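Local structure of CRISPR-associated endonuclease Cas1 (Thermotoga maritima, 4XTK) at residues Val51-Lys55 with Arg56-Phe60; Gly75-Gly79 with Thr80-Arg84; Ser198-Tyr201 with Thr202-Ser206; Ser303-Lys306 with Met307-Lys311. The protein probably acts as a metal-dependent endonuclease on double-stranded DNA in CRISPR adaptive immunity against viruses, plasmids and other mobile elements. All coordinates share one frame; numbering follows the deposited sequence.

How the contacts relate
Contacts 1 to 4 follow one another along the chain. Contact 1 turns from strand 51-54 into helix 55-63, and contact 2 lies along strand 77-83; their centres are about 14 Å apart, Leu58 packs on Phe81, and both touch the second subunit, which extends both of their sheets. Contact 3, on helix 188-208, has its centre about 19 Å from that of contact 2 and meets it where Tyr76 lies against Leu205 and Ser206. Contact 4, on helix 301-316, joins contact 3 through Ile305, with about 14 Å between centres. The centres of contacts 1 and 4 are about 32 Å apart. The series thus runs from the dimeric beta region into the helical region holding the putative manganese site.

Contact 1: Val51-Lys55 with Arg56-Phe60; sequences VDLNK and RFLEF
Lys55 and Glu59 stand one turn apart at the beginning of helix 55-63, where the axis of residues 56-60 makes 81° with that of strand 51-54. From a CB directed away from the residues that follow, the lysine chain runs past the glutamate carboxylate: Lys55 CG, anti to the backbone N (chi1 -173°), lies 3.9 Å from Glu59 OE2, CD is similarly distant, and a bend at chi3 (80°) brings CE to 3.2 Å from the same oxygen. The extended last bond carries the ammonium on, leaving Lys55 NZ 4.2 Å from Glu59 OE2, too far for a salt bridge. Its hydrogen bonds go to the carbonyls of Gly49 and Phe71 of the second subunit. Just before the helix, Asn54 is the N-cap: its OD1 accepts from Phe57 N at 3.1 Å. On the apolar side Leu53 CB lies 4.0 Å from Phe57 CD2, and Leu53 CD1 reaches Leu58 CG at 3.9 Å, the leucine crossing both side chains at about a right angle. With the first turn capped and the lysine bonded across the dimer, the nearby carboxylate probably adds mild electrostatic support to an ammonium held mainly by the other subunit.

Contact 2: Gly75-Gly79 with Thr80-Arg84; sequences GYYVG and TFYPR
The polar core of this contact is the bond between Tyr77 and Thr80, whose hydroxyls meet with Tyr77 OH 2.6 Å from Thr80 OG1; either could be the donor. The tyrosine CG is anti to its own N (chi1 169°), which lays the ring along the strand and brings its phenolic end to the threonine. Thr80 OG1 lies at the edge of that ring, in its plane. It is also hydrogen-bonded to His69 ND1, so two side chains hold this buried hydroxyl and fix the rotation of the threonine.

Contacts with ring faces form a second group. The amide of Gly79 crosses one face of Tyr77, with Gly79 N 3.6 Å above the ring plane and displaced toward the rim. Thr80 CG2 sits over the centre of the Tyr82 ring, 3.4 Å above its plane, in a CH-pi arrangement.

The backbone explains how residues three apart in a strand share a side. Val78 has helix-like angles (phi -89°, psi -34°), and both Val78 and Gly79 bond to the backbone of Phe70, consistent with a classic beta bulge.

The strand forms a hairpin with strand 68-71. Phe81 packs on Leu58 of helix 55-63, Tyr76 rests on helix 188-208, and Tyr77 meets the rings of Phe71 and Tyr209. Along Gly79 to Pro83, an antiparallel strand of the second subunit continues the sheet across the interface.

Contact 3: Ser198-Tyr201 with Thr202-Ser206; sequences SLLY and TTVLS
Leu200 and Val204 meet because the leucine CG is anti to the backbone N (chi1 -178°) while the valine holds CG2 anti to its carbonyl carbon; Leu200 CD1 then lies 4.0 Å from Val204 CG2, with the two side chains at a slant. Thr203 holds its hydroxyl in the same position as Val204 CG2, anti to the carbonyl carbon (chi1 -63°), which turns it back along the helix until Thr203 OG1 is 2.9 Å from Leu199 O. This hydroxyl is also hydrogen-bonded to Tyr282 OH of helix 272-287, and whether its proton serves the carbonyl is not settled. Thr202 makes the same backward reach more weakly, its OG1 3.3 Å from Ser198 O.

All of this lies along helix 188-208, where the main-chain bonds join residues four apart. The straightest runs from Val204 N to Leu200 O, 2.8 Å with an N-H...O angle of 172°. One residue on, Tyr201 O accepts from Leu205 N at 3.1 Å and also from Asn231 ND2, so a side chain of helix 230-252 shares a carbonyl of this helix.

The Tyr201 side chain leans over the same neighbouring helix, its OH hydrogen-bonded to Lys239 NZ, and comes within about 6 Å of the side chains of Glu236 and His221, both probable manganese ligands by similarity. Ser206 OG turns back to donate to Thr203 O at 3.0 Å.

Contact 4: Ser303-Lys306 with Met307-Lys311; sequences SLIK and MELHK
Ser303 O accepts from Met307 N at 2.7 Å, the shortest polar bond of this turn, with an N-H...O angle of 149°. The methionine CG, anti to the carbonyl carbon (chi1 -73°), follows the helix backward, and Met307 CG lies 3.1 Å from Ser303 O, beside the same carbonyl oxygen that takes the amide. Beyond CG the thioether leads away from the preceding turn, and Met307 SD is only loosely near Leu304 CD2 at 4.4 Å.

The amides of Glu308, Leu309 and His310 bond in the same way to the carbonyls four residues earlier, continuing the pattern of helix 301-316; Leu309 N, for example, lies 3.1 Å from Ile305 O. On the buried side Ile305 and Leu309, one turn apart, present a joint apolar ridge, although Ile305 CG2 and Leu309 CD1 are themselves 4.5 Å apart. Leu207 of helix 188-208 touches both, while helix 230-252 supplies Phe238 to Ile305 and Ile234 to Leu309, so this helix packs against two others of the helical region.

Glu308 bends at chi2 (62°) and packs on Leu237, its side chain about 9 Å from that of Glu236, a probable manganese ligand by similarity. On the exposed side the ring of His310 turns away from the preceding turn, and its ND1 is hydrogen-bonded to Glu313 OE1.

Contact 1: Val51-Lys55 with Arg56-Phe60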
loop_
_atom_site.group_PDB
_atom_site.type_symbol
_atom_site.label_atom_id
_atom_site.label_comp_id
_atom_site.label_asym_id
_atom_site.label_seq_id
_atom_site.Cartn_x
_atom_site.Cartn_y
_atom_site.Cartn_z
ATOM N N VAL E 51 4.026 5.250 19.867
ATOM C CA VAL E 51 5.396 4.788 20.050
ATOM C C VAL E 51 6.438 5.803 19.603
ATOM O O VAL E 51 6.215 6.579 18.676
ATOM C CB VAL E 51 5.657 3.464 19.293
ATOM C CG1 VAL E 51 4.794 2.348 19.854
ATOM C CG2 VAL E 51 5.425 3.640 17.801
ATOM N N ASP E 52 7.575 5.795 20.291
ATOM C CA ASP E 52 8.760 6.516 19.840
ATOM C C ASP E 52 9.752 5.519 19.257
ATOM O O ASP E 52 9.873 4.396 19.745
ATOM C CB ASP E 52 9.414 7.298 20.986
ATOM C CG ASP E 52 8.490 8.331 21.591
ATOM O OD1 ASP E 52 7.426 8.599 20.994
ATOM O OD2 ASP E 52 8.832 8.882 22.659
ATOM N N LEU E 53 10.452 5.929 18.209
ATOM C CA LEU E 53 11.521 5.117 17.641
ATOM C C LEU E 53 12.524 6.012 16.927
ATOM O O LEU E 53 12.238 7.173 16.640
ATOM C CB LEU E 53 10.959 4.049 16.692
ATOM C CG LEU E 53 10.026 4.416 15.528
ATOM C CD1 LEU E 53 10.810 4.771 14.277
ATOM C CD2 LEU E 53 9.069 3.270 15.231
ATOM N N ASN E 54 13.712 5.480 16.667
ATOM C CA ASN E 54 14.699 6.203 15.879
ATOM C C ASN E 54 15.111 5.423 14.636
ATOM O O ASN E 54 14.602 4.329 14.380
ATOM C CB ASN E 54 15.927 6.545 16.725
ATOM C CG ASN E 54 16.495 5.350 17.461
ATOM O OD1 ASN E 54 16.262 4.199 17.094
ATOM N ND2 ASN E 54 17.249 5.622 18.517
ATOM N N LYS E 55 16.023 5.994 13.861
ATOM C CA LYS E 55 16.449 5.372 12.617
ATOM C C LYS E 55 17.229 4.080 12.869
ATOM O O LYS E 55 17.178 3.154 12.061
ATOM C CB LYS E 55 17.290 6.349 11.797
ATOM C CG LYS E 55 17.626 5.844 10.411
ATOM C CD LYS E 55 18.431 6.860 9.634
ATOM C CE LYS E 55 19.890 6.812 10.031
ATOM N NZ LYS E 55 20.669 7.804 9.246
ATOM N N ARG E 56 17.938 4.017 13.994
ATOM C CA ARG E 56 18.722 2.831 14.331
ATOM C C ARG E 56 17.822 1.614 14.531
ATOM O O ARG E 56 18.197 0.490 14.197
ATOM C CB ARG E 56 19.567 3.070 15.582
ATOM C CG ARG E 56 20.331 1.834 16.039
ATOM C CD ARG E 56 21.063 2.056 17.357
ATOM N NE ARG E 56 22.513 1.959 17.201
ATOM C CZ ARG E 56 23.205 0.828 17.306
ATOM N NH1 ARG E 56 22.580 -0.311 17.568
ATOM N NH2 ARG E 56 24.525 0.836 17.150
ATOM N N PHE E 57 16.630 1.847 15.069
ATOM C CA PHE E 57 15.638 0.789 15.223
ATOM C C PHE E 57 15.101 0.341 13.865
ATOM O O PHE E 57 14.903 -0.852 13.633
ATOM C CB PHE E 57 14.490 1.256 16.114
ATOM C CG PHE E 57 13.346 0.288 16.182
ATOM C CD1 PHE E 57 13.408 -0.825 17.005
ATOM C CD2 PHE E 57 12.206 0.491 15.423
ATOM C CE1 PHE E 57 12.349 -1.718 17.067
ATOM C CE2 PHE E 57 11.147 -0.398 15.482
ATOM C CZ PHE E 57 11.218 -1.503 16.304
ATOM N N LEU E 58 14.860 1.304 12.975
ATOM C CA LEU E 58 14.421 0.998 11.617
ATOM C C LEU E 58 15.511 0.235 10.862
ATOM O O LEU E 58 15.222 -0.678 10.087
ATOM C CB LEU E 58 14.046 2.277 10.862
ATOM C CG LEU E 58 12.810 3.025 11.370
ATOM C CD1 LEU E 58 12.456 4.207 10.464
ATOM C CD2 LEU E 58 11.631 2.079 11.510
ATOM N N GLU E 59 16.764 0.612 11.099
ATOM C CA GLU E 59 17.896 -0.098 10.514
ATOM C C GLU E 59 17.916 -1.551 10.973
ATOM O O GLU E 59 18.286 -2.444 10.213
ATOM C CB GLU E 59 19.216 0.586 10.875
ATOM C CG GLU E 59 19.425 1.921 10.182
ATOM C CD GLU E 59 20.700 2.620 10.615
ATOM O OE1 GLU E 59 21.474 2.029 11.400
ATOM O OE2 GLU E 59 20.927 3.766 10.172
ATOM N N PHE E 60 17.506 -1.783 12.216
ATOM C CA PHE E 60 17.473 -3.133 12.764
ATOM C C PHE E 60 16.392 -3.970 12.091
ATOM O O PHE E 60 16.661 -5.063 11.595
ATOM C CB PHE E 60 17.247 -3.095 14.274
ATOM C CG PHE E 60 17.194 -4.452 14.910
ATOM C CD1 PHE E 60 18.353 -5.161 15.153
ATOM C CD2 PHE E 60 15.980 -5.026 15.253
ATOM C CE1 PHE E 60 18.305 -6.408 15.737
ATOM C CE2 PHE E 60 15.928 -6.275 15.837
ATOM C CZ PHE E 60 17.091 -6.964 16.077
#

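Contact 2: Gly75-Gly79 with Thr80-Arg84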
loop_
_atom_site.group_PDB
_atom_site.type_symbol
_atom_site.label_atom_id
_atom_site.label_comp_id
_atom_site.label_asym_id
_atom_site.label_seq_id
_atom_site.Cartn_x
_atom_site.Cartn_y
_atom_site.Cartn_z
ATOM N N GLY E 75 -7.735 2.629 15.015
ATOM C CA GLY E 75 -7.237 1.408 14.412
ATOM C C GLY E 75 -7.209 1.494 12.901
ATOM O O GLY E 75 -7.136 0.480 12.208
ATOM N N TYR E 76 -7.277 2.717 12.389
ATOM C CA TYR E 76 -7.198 2.932 10.959
ATOM C C TYR E 76 -5.742 2.993 10.538
ATOM O O TYR E 76 -4.900 3.555 11.241
ATOM C CB TYR E 76 -7.931 4.211 10.549
ATOM C CG TYR E 76 -8.202 4.276 9.065
ATOM C CD1 TYR E 76 -9.072 3.373 8.461
ATOM C CD2 TYR E 76 -7.593 5.235 8.267
ATOM C CE1 TYR E 76 -9.327 3.420 7.103
ATOM C CE2 TYR E 76 -7.844 5.291 6.907
ATOM C CZ TYR E 76 -8.709 4.380 6.329
ATOM O OH TYR E 76 -8.957 4.433 4.975
ATOM N N TYR E 77 -5.465 2.424 9.372
ATOM C CA TYR E 77 -4.111 2.230 8.890
ATOM C C TYR E 77 -3.547 3.532 8.338
ATOM O O TYR E 77 -4.129 4.133 7.436
ATOM C CB TYR E 77 -4.126 1.126 7.836
ATOM C CG TYR E 77 -2.862 0.971 7.045
ATOM C CD1 TYR E 77 -1.698 0.488 7.636
ATOM C CD2 TYR E 77 -2.834 1.280 5.695
ATOM C CE1 TYR E 77 -0.535 0.345 6.908
ATOM C CE2 TYR E 77 -1.681 1.136 4.958
ATOM C CZ TYR E 77 -0.534 0.668 5.563
ATOM O OH TYR E 77 0.610 0.527 4.812
ATOM N N VAL E 78 -2.470 4.022 8.950
ATOM C CA VAL E 78 -1.813 5.234 8.466
ATOM C C VAL E 78 -0.727 4.970 7.417
ATOM O O VAL E 78 -0.521 5.782 6.514
ATOM C CB VAL E 78 -1.235 6.068 9.638
ATOM C CG1 VAL E 78 -2.308 6.281 10.689
ATOM C CG2 VAL E 78 -0.030 5.410 10.248
ATOM N N GLY E 79 -0.023 3.850 7.548
ATOM C CA GLY E 79 1.107 3.556 6.681
ATOM C C GLY E 79 2.060 2.494 7.215
ATOM O O GLY E 79 1.910 2.003 8.331
ATOM N N THR E 80 3.053 2.145 6.406
ATOM C CA THR E 80 3.974 1.064 6.734
ATOM C C THR E 80 5.415 1.473 6.480
ATOM O O THR E 80 5.703 2.167 5.503
ATOM C CB THR E 80 3.660 -0.210 5.907
ATOM O OG1 THR E 80 2.375 -0.728 6.277
ATOM C CG2 THR E 80 4.720 -1.292 6.109
ATOM N N PHE E 81 6.320 1.049 7.357
ATOM C CA PHE E 81 7.741 1.147 7.055
ATOM C C PHE E 81 8.180 -0.143 6.374
ATOM O O PHE E 81 8.212 -1.209 6.992
ATOM C CB PHE E 81 8.569 1.390 8.319
ATOM C CG PHE E 81 10.046 1.207 8.115
ATOM C CD1 PHE E 81 10.812 2.216 7.554
ATOM C CD2 PHE E 81 10.665 0.014 8.465
ATOM C CE1 PHE E 81 12.171 2.041 7.353
ATOM C CE2 PHE E 81 12.019 -0.168 8.264
ATOM C CZ PHE E 81 12.774 0.846 7.710
ATOM N N TYR E 82 8.503 -0.046 5.093
ATOM C CA TYR E 82 8.977 -1.203 4.347
ATOM C C TYR E 82 10.493 -1.169 4.256
ATOM O O TYR E 82 11.062 -0.194 3.762
ATOM C CB TYR E 82 8.378 -1.243 2.937
ATOM C CG TYR E 82 6.903 -1.575 2.863
ATOM C CD1 TYR E 82 6.459 -2.894 2.914
ATOM C CD2 TYR E 82 5.954 -0.570 2.711
ATOM C CE1 TYR E 82 5.107 -3.197 2.832
ATOM C CE2 TYR E 82 4.605 -0.865 2.618
ATOM C CZ TYR E 82 4.185 -2.176 2.685
ATOM O OH TYR E 82 2.839 -2.457 2.600
ATOM N N PRO E 83 11.155 -2.229 4.737
ATOM C CA PRO E 83 12.606 -2.326 4.549
ATOM C C PRO E 83 12.910 -2.471 3.068
ATOM O O PRO E 83 12.007 -2.824 2.305
ATOM C CB PRO E 83 12.990 -3.594 5.321
ATOM C CG PRO E 83 11.816 -3.890 6.207
ATOM C CD PRO E 83 10.615 -3.384 5.468
ATOM N N ARG E 84 14.146 -2.190 2.675
ATOM C CA ARG E 84 14.584 -2.370 1.299
ATOM C C ARG E 84 14.131 -3.734 0.791
ATOM O O ARG E 84 13.390 -3.816 -0.183
ATOM C CB ARG E 84 16.101 -2.209 1.197
ATOM C CG ARG E 84 16.659 -2.374 -0.198
ATOM C CD ARG E 84 18.147 -2.100 -0.182
ATOM N NE ARG E 84 18.852 -2.666 -1.325
ATOM C CZ ARG E 84 19.151 -3.955 -1.450
ATOM N NH1 ARG E 84 18.794 -4.812 -0.503
ATOM N NH2 ARG E 84 19.802 -4.389 -2.525
#

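Contact 3: Ser198-Tyr201 with Thr202-Ser206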
loop_
_atom_site.group_PDB
_atom_site.type_symbol
_atom_site.label_atom_id
_atom_site.label_comp_id
_atom_site.label_asym_id
_atom_site.label_seq_id
_atom_site.Cartn_x
_atom_site.Cartn_y
_atom_site.Cartn_z
ATOM N N SER E 198 -22.347 3.165 6.451
ATOM C CA SER E 198 -21.086 3.846 6.204
ATOM C C SER E 198 -20.068 3.507 7.296
ATOM O O SER E 198 -18.906 3.223 6.994
ATOM C CB SER E 198 -21.291 5.357 6.113
ATOM O OG SER E 198 -21.365 5.940 7.402
ATOM N N LEU E 199 -20.510 3.510 8.553
ATOM C CA LEU E 199 -19.635 3.149 9.665
ATOM C C LEU E 199 -19.121 1.721 9.507
ATOM O O LEU E 199 -17.941 1.454 9.726
ATOM C CB LEU E 199 -20.359 3.293 11.007
ATOM C CG LEU E 199 -20.679 4.723 11.442
ATOM C CD1 LEU E 199 -21.331 4.742 12.822
ATOM C CD2 LEU E 199 -19.419 5.577 11.412
ATOM N N LEU E 200 -20.012 0.812 9.121
ATOM C CA LEU E 200 -19.653 -0.592 8.945
ATOM C C LEU E 200 -18.620 -0.743 7.826
ATOM O O LEU E 200 -17.602 -1.413 8.002
ATOM C CB LEU E 200 -20.904 -1.440 8.661
ATOM C CG LEU E 200 -20.729 -2.952 8.491
ATOM C CD1 LEU E 200 -19.867 -3.527 9.601
ATOM C CD2 LEU E 200 -22.076 -3.644 8.498
ATOM N N TYR E 201 -18.884 -0.092 6.695
ATOM C CA TYR E 201 -17.966 -0.075 5.562
ATOM C C TYR E 201 -16.558 0.351 5.973
ATOM O O TYR E 201 -15.569 -0.239 5.541
ATOM C CB TYR E 201 -18.478 0.869 4.468
ATOM C CG TYR E 201 -19.802 0.477 3.873
ATOM C CD1 TYR E 201 -20.233 -0.848 3.890
ATOM C CD2 TYR E 201 -20.627 1.433 3.291
ATOM C CE1 TYR E 201 -21.463 -1.210 3.345
ATOM C CE2 TYR E 201 -21.855 1.082 2.735
ATOM C CZ TYR E 201 -22.266 -0.239 2.766
ATOM O OH TYR E 201 -23.483 -0.587 2.222
ATOM N N THR E 202 -16.475 1.383 6.804
ATOM C CA THR E 202 -15.187 1.888 7.252
ATOM C C THR E 202 -14.537 0.881 8.185
ATOM O O THR E 202 -13.318 0.707 8.181
ATOM C CB THR E 202 -15.339 3.259 7.950
ATOM O OG1 THR E 202 -15.722 4.232 6.977
ATOM C CG2 THR E 202 -14.036 3.707 8.604
ATOM N N THR E 203 -15.363 0.205 8.973
ATOM C CA THR E 203 -14.865 -0.751 9.941
ATOM C C THR E 203 -14.255 -1.945 9.238
ATOM O O THR E 203 -13.127 -2.344 9.546
ATOM C CB THR E 203 -15.969 -1.225 10.885
ATOM O OG1 THR E 203 -16.446 -0.110 11.648
ATOM C CG2 THR E 203 -15.440 -2.294 11.825
ATOM N N VAL E 204 -15.000 -2.508 8.290
ATOM C CA VAL E 204 -14.504 -3.637 7.516
ATOM C C VAL E 204 -13.221 -3.254 6.786
ATOM O O VAL E 204 -12.266 -4.037 6.739
ATOM C CB VAL E 204 -15.540 -4.128 6.496
ATOM C CG1 VAL E 204 -14.992 -5.331 5.735
ATOM C CG2 VAL E 204 -16.846 -4.480 7.193
ATOM N N LEU E 205 -13.200 -2.036 6.246
ATOM C CA LEU E 205 -12.035 -1.527 5.523
ATOM C C LEU E 205 -10.766 -1.498 6.374
ATOM O O LEU E 205 -9.702 -1.945 5.936
ATOM C CB LEU E 205 -12.309 -0.126 4.983
ATOM C CG LEU E 205 -11.157 0.477 4.182
ATOM C CD1 LEU E 205 -10.748 -0.464 3.055
ATOM C CD2 LEU E 205 -11.526 1.845 3.635
ATOM N N SER E 206 -10.871 -0.970 7.588
ATOM C CA SER E 206 -9.699 -0.866 8.440
ATOM C C SER E 206 -9.221 -2.262 8.841
ATOM O O SER E 206 -8.022 -2.492 8.997
ATOM C CB SER E 206 -9.982 -0.003 9.680
ATOM O OG SER E 206 -10.898 -0.629 10.559
#

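Contact 4: Ser303-Lys306 with Met307-Lys311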
loop_
_atom_site.group_PDB
_atom_site.type_symbol
_atom_site.label_atom_id
_atom_site.label_comp_id
_atom_site.label_asym_id
_atom_site.label_seq_id
_atom_site.Cartn_x
_atom_site.Cartn_y
_atom_site.Cartn_z
ATOM N N SER E 303 -14.454 -9.635 15.888
ATOM C CA SER E 303 -13.754 -10.883 15.637
ATOM C C SER E 303 -14.440 -11.659 14.524
ATOM O O SER E 303 -13.770 -12.282 13.704
ATOM C CB SER E 303 -13.667 -11.725 16.907
ATOM O OG SER E 303 -12.686 -11.196 17.782
ATOM N N LEU E 304 -15.769 -11.611 14.491
ATOM C CA LEU E 304 -16.529 -12.278 13.439
ATOM C C LEU E 304 -16.151 -11.746 12.061
ATOM O O LEU E 304 -16.018 -12.516 11.104
ATOM C CB LEU E 304 -18.035 -12.119 13.662
ATOM C CG LEU E 304 -18.722 -13.146 14.566
ATOM C CD1 LEU E 304 -20.229 -12.996 14.477
ATOM C CD2 LEU E 304 -18.304 -14.565 14.212
ATOM N N ILE E 305 -15.984 -10.430 11.964
ATOM C CA ILE E 305 -15.576 -9.809 10.710
ATOM C C ILE E 305 -14.151 -10.251 10.388
ATOM O O ILE E 305 -13.848 -10.636 9.260
ATOM C CB ILE E 305 -15.662 -8.272 10.777
ATOM C CG1 ILE E 305 -17.091 -7.837 11.112
ATOM C CG2 ILE E 305 -15.224 -7.645 9.462
ATOM C CD1 ILE E 305 -17.230 -6.355 11.383
ATOM N N LYS E 306 -13.292 -10.213 11.401
ATOM C CA LYS E 306 -11.920 -10.673 11.269
ATOM C C LYS E 306 -11.879 -12.102 10.734
ATOM O O LYS E 306 -11.102 -12.415 9.833
ATOM C CB LYS E 306 -11.194 -10.604 12.619
ATOM C CG LYS E 306 -10.672 -9.227 13.013
ATOM C CD LYS E 306 -10.080 -9.272 14.419
ATOM C CE LYS E 306 -9.881 -7.886 15.020
ATOM N NZ LYS E 306 -8.547 -7.743 15.674
ATOM N N MET E 307 -12.731 -12.957 11.297
ATOM C CA MET E 307 -12.752 -14.372 10.949
ATOM C C MET E 307 -13.184 -14.591 9.505
ATOM O O MET E 307 -12.638 -15.449 8.807
ATOM C CB MET E 307 -13.677 -15.140 11.888
ATOM C CG MET E 307 -13.130 -15.322 13.293
ATOM S SD MET E 307 -14.263 -16.249 14.347
ATOM C CE MET E 307 -14.754 -17.548 13.211
ATOM N N GLU E 308 -14.162 -13.809 9.062
ATOM C CA GLU E 308 -14.670 -13.913 7.701
ATOM C C GLU E 308 -13.594 -13.513 6.696
ATOM O O GLU E 308 -13.471 -14.112 5.624
ATOM C CB GLU E 308 -15.918 -13.044 7.524
ATOM C CG GLU E 308 -16.686 -13.328 6.250
ATOM C CD GLU E 308 -17.222 -14.747 6.197
ATOM O OE1 GLU E 308 -17.514 -15.320 7.271
ATOM O OE2 GLU E 308 -17.363 -15.287 5.078
ATOM N N LEU E 309 -12.813 -12.504 7.059
ATOM C CA LEU E 309 -11.693 -12.072 6.240
ATOM C C LEU E 309 -10.638 -13.166 6.142
ATOM O O LEU E 309 -10.073 -13.404 5.071
ATOM C CB LEU E 309 -11.081 -10.804 6.814
ATOM C CG LEU E 309 -11.994 -9.586 6.766
ATOM C CD1 LEU E 309 -11.312 -8.420 7.460
ATOM C CD2 LEU E 309 -12.366 -9.247 5.318
ATOM N N HIS E 310 -10.381 -13.835 7.260
ATOM C CA HIS E 310 -9.403 -14.908 7.271
ATOM C C HIS E 310 -9.903 -16.096 6.453
ATOM O O HIS E 310 -9.111 -16.831 5.866
ATOM C CB HIS E 310 -9.085 -15.347 8.700
ATOM C CG HIS E 310 -7.951 -16.321 8.789
ATOM N ND1 HIS E 310 -6.682 -16.026 8.339
ATOM C CD2 HIS E 310 -7.900 -17.588 9.259
ATOM C CE1 HIS E 310 -5.895 -17.069 8.538
ATOM N NE2 HIS E 310 -6.608 -18.031 9.095
ATOM N N LYS E 311 -11.222 -16.275 6.423
ATOM C CA LYS E 311 -11.845 -17.333 5.632
ATOM C C LYS E 311 -11.617 -17.095 4.150
ATOM O O LYS E 311 -11.396 -18.025 3.383
ATOM C CB LYS E 311 -13.346 -17.415 5.913
ATOM C CG LYS E 311 -13.792 -18.686 6.618
ATOM C CD LYS E 311 -15.296 -18.657 6.899
ATOM C CE LYS E 311 -15.608 -18.110 8.293
ATOM N NZ LYS E 311 -15.019 -18.937 9.387
#